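Local coordinates for protein L-hydantoinase (Arthrobacter aurescens, PDB 1GKR) that hydrolyses the ring of 5-substituted hydantoins, aryl more readily than alkyl derivatives, as a zinc-dependent homotetrameric cyclic amidase, at residues 56-61 against 85-90. Numbering follows the deposited sequence.
Sequences VVDEHV and GGITTI. With ZN (zinc ion), chain F.
V56 N donates to G86 O at 3.1 Å, in the carbonyl plane, and the two segments pair in parallel as neighbours in the TIM-barrel core, joined through helix 75-85, with clear bridges at V57-T89 and D58-I90. D58 N gives the next firm backbone bond, 3.0 Å to T89 O. Between them V56 O receives two weak bonds, from T88 N and T89 N; V57 CA also points its hydrogen at T89 O, and I90 CA at D58 O. G86, at positive phi, closes helix 75-85 with a Schellman motif.

I87 packs on V56 and D58. With CG1 anti to the carbonyl carbon (chi1 -63°), its longer branch starts against V56 CG1, 3.8 Å from I87 CG1, and runs on to end near D58 OD2, while CG2 rests on D58 CB. Cutting this side chain back to an alanine would remove both branches and would probably open a gap between V56 and D58, leaving the aspartate less braced on that side. Further along, V61 CG2 packs on I90 CB at 3.8 Å, the two side chains nearly perpendicular. V57 and T89 meet on the other face, through V57 CG1 and T89 OG1.

The D58 carboxylate has two partners. OD1 accepts H60 N at 2.8 Å, an Asx turn across the corner at E59, and OD2 bonds to S311 OG. H60 NE2 then reaches the zinc at 2.1 Å, alongside H62 and D312, while E262 holds ND1. The contact thus links a buried, largely apolar strand pair to the metal centre: D58, bonded to H60 N, probably helps hold the backbone of a zinc ligand in place.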
loop_
_atom_site.group_PDB
_atom_site.type_symbol
_atom_site.label_atom_id
_atom_site.label_comp_id
_atom_site.label_asym_id
_atom_site.label_seq_id
_atom_site.Cartn_x
_atom_site.Cartn_y
_atom_site.Cartn_z
ATOM N N VAL A 56 -6.082 -37.057 2.066
ATOM C CA VAL A 56 -5.702 -35.788 2.668
ATOM C C VAL A 56 -4.264 -35.857 3.174
ATOM O O VAL A 56 -3.854 -36.868 3.742
ATOM C CB VAL A 56 -6.606 -35.449 3.846
ATOM C CG1 VAL A 56 -6.007 -34.300 4.645
ATOM C CG2 VAL A 56 -7.995 -35.093 3.325
ATOM N N VAL A 57 -3.503 -34.793 2.946
ATOM C CA VAL A 57 -2.122 -34.716 3.396
ATOM C C VAL A 57 -2.084 -33.674 4.503
ATOM O O VAL A 57 -2.202 -32.481 4.236
ATOM C CB VAL A 57 -1.168 -34.282 2.251
ATOM C CG1 VAL A 57 0.220 -33.999 2.799
ATOM C CG2 VAL A 57 -1.092 -35.381 1.197
ATOM N N ASP A 58 -1.935 -34.123 5.747
ATOM C CA ASP A 58 -1.897 -33.206 6.878
ATOM C C ASP A 58 -0.452 -32.927 7.302
ATOM O O ASP A 58 0.246 -33.807 7.802
ATOM C CB ASP A 58 -2.692 -33.776 8.045
ATOM C CG ASP A 58 -3.011 -32.731 9.072
ATOM O OD1 ASP A 58 -2.168 -31.841 9.273
ATOM O OD2 ASP A 58 -4.095 -32.790 9.684
ATOM N N GLU A 59 -0.022 -31.688 7.084
ATOM C CA GLU A 59 1.335 -31.227 7.381
ATOM C C GLU A 59 1.542 -30.824 8.831
ATOM O O GLU A 59 2.653 -30.454 9.218
ATOM C CB GLU A 59 1.658 -29.997 6.525
ATOM C CG GLU A 59 0.751 -28.817 6.868
ATOM C CD GLU A 59 0.949 -27.604 5.975
ATOM O OE1 GLU A 59 1.474 -27.766 4.853
ATOM O OE2 GLU A 59 0.560 -26.488 6.395
ATOM N N HIS A 60 0.486 -30.868 9.632
ATOM C CA HIS A 60 0.621 -30.438 11.011
ATOM C C HIS A 60 0.075 -31.431 12.034
ATOM O O HIS A 60 -1.019 -31.252 12.574
ATOM C CB HIS A 60 -0.051 -29.083 11.164
ATOM C CG HIS A 60 0.358 -28.353 12.398
ATOM N ND1 HIS A 60 0.296 -26.978 12.507
ATOM C CD2 HIS A 60 0.838 -28.806 13.581
ATOM C CE1 HIS A 60 0.724 -26.620 13.705
ATOM N NE2 HIS A 60 1.059 -27.710 14.375
ATOM N N VAL A 61 0.863 -32.458 12.315
ATOM C CA VAL A 61 0.454 -33.491 13.240
ATOM C C VAL A 61 1.414 -33.657 14.420
ATOM O O VAL A 61 2.644 -33.655 14.255
ATOM C CB VAL A 61 0.315 -34.835 12.480
ATOM C CG1 VAL A 61 -0.203 -35.938 13.404
ATOM C CG2 VAL A 61 -0.608 -34.644 11.302
ATOM N N GLY A 85 -10.311 -40.891 9.302
ATOM C CA GLY A 85 -10.548 -39.491 8.992
ATOM C C GLY A 85 -10.198 -39.130 7.557
ATOM O O GLY A 85 -10.379 -37.997 7.148
ATOM N N GLY A 86 -9.688 -40.088 6.792
ATOM C CA GLY A 86 -9.338 -39.821 5.410
ATOM C C GLY A 86 -7.972 -39.188 5.195
ATOM O O GLY A 86 -7.653 -38.768 4.082
ATOM N N ILE A 87 -7.167 -39.111 6.251
ATOM C CA ILE A 87 -5.833 -38.531 6.151
ATOM C C ILE A 87 -4.852 -39.662 5.872
ATOM O O ILE A 87 -4.495 -40.427 6.759
ATOM C CB ILE A 87 -5.469 -37.786 7.457
ATOM C CG1 ILE A 87 -6.443 -36.621 7.641
ATOM C CG2 ILE A 87 -4.021 -37.293 7.433
ATOM C CD1 ILE A 87 -6.194 -35.822 8.891
ATOM N N THR A 88 -4.417 -39.754 4.623
ATOM C CA THR A 88 -3.517 -40.817 4.201
ATOM C C THR A 88 -2.025 -40.585 4.421
ATOM O O THR A 88 -1.248 -41.535 4.426
ATOM C CB THR A 88 -3.786 -41.155 2.748
ATOM O OG1 THR A 88 -3.723 -39.953 1.970
ATOM C CG2 THR A 88 -5.181 -41.773 2.619
ATOM N N THR A 89 -1.594 -39.338 4.545
ATOM C CA THR A 89 -0.191 -39.124 4.873
ATOM C C THR A 89 -0.074 -37.933 5.826
ATOM O O THR A 89 -0.746 -36.904 5.665
ATOM C CB THR A 89 0.768 -38.972 3.632
ATOM O OG1 THR A 89 1.271 -37.641 3.573
ATOM C CG2 THR A 89 0.094 -39.332 2.357
ATOM N N ILE A 90 0.747 -38.120 6.856
ATOM C CA ILE A 90 0.956 -37.112 7.877
ATOM C C ILE A 90 2.424 -36.720 7.923
ATOM O O ILE A 90 3.300 -37.461 7.467
ATOM C CB ILE A 90 0.577 -37.656 9.287
ATOM C CG1 ILE A 90 1.528 -38.791 9.680
ATOM C CG2 ILE A 90 -0.840 -38.189 9.293
ATOM C CD1 ILE A 90 1.325 -39.303 11.070
HETATM ZN ZN ZN F . 1.303 -27.418 16.460
HETATM O O HOH W 1 0.392 -26.017 18.326
#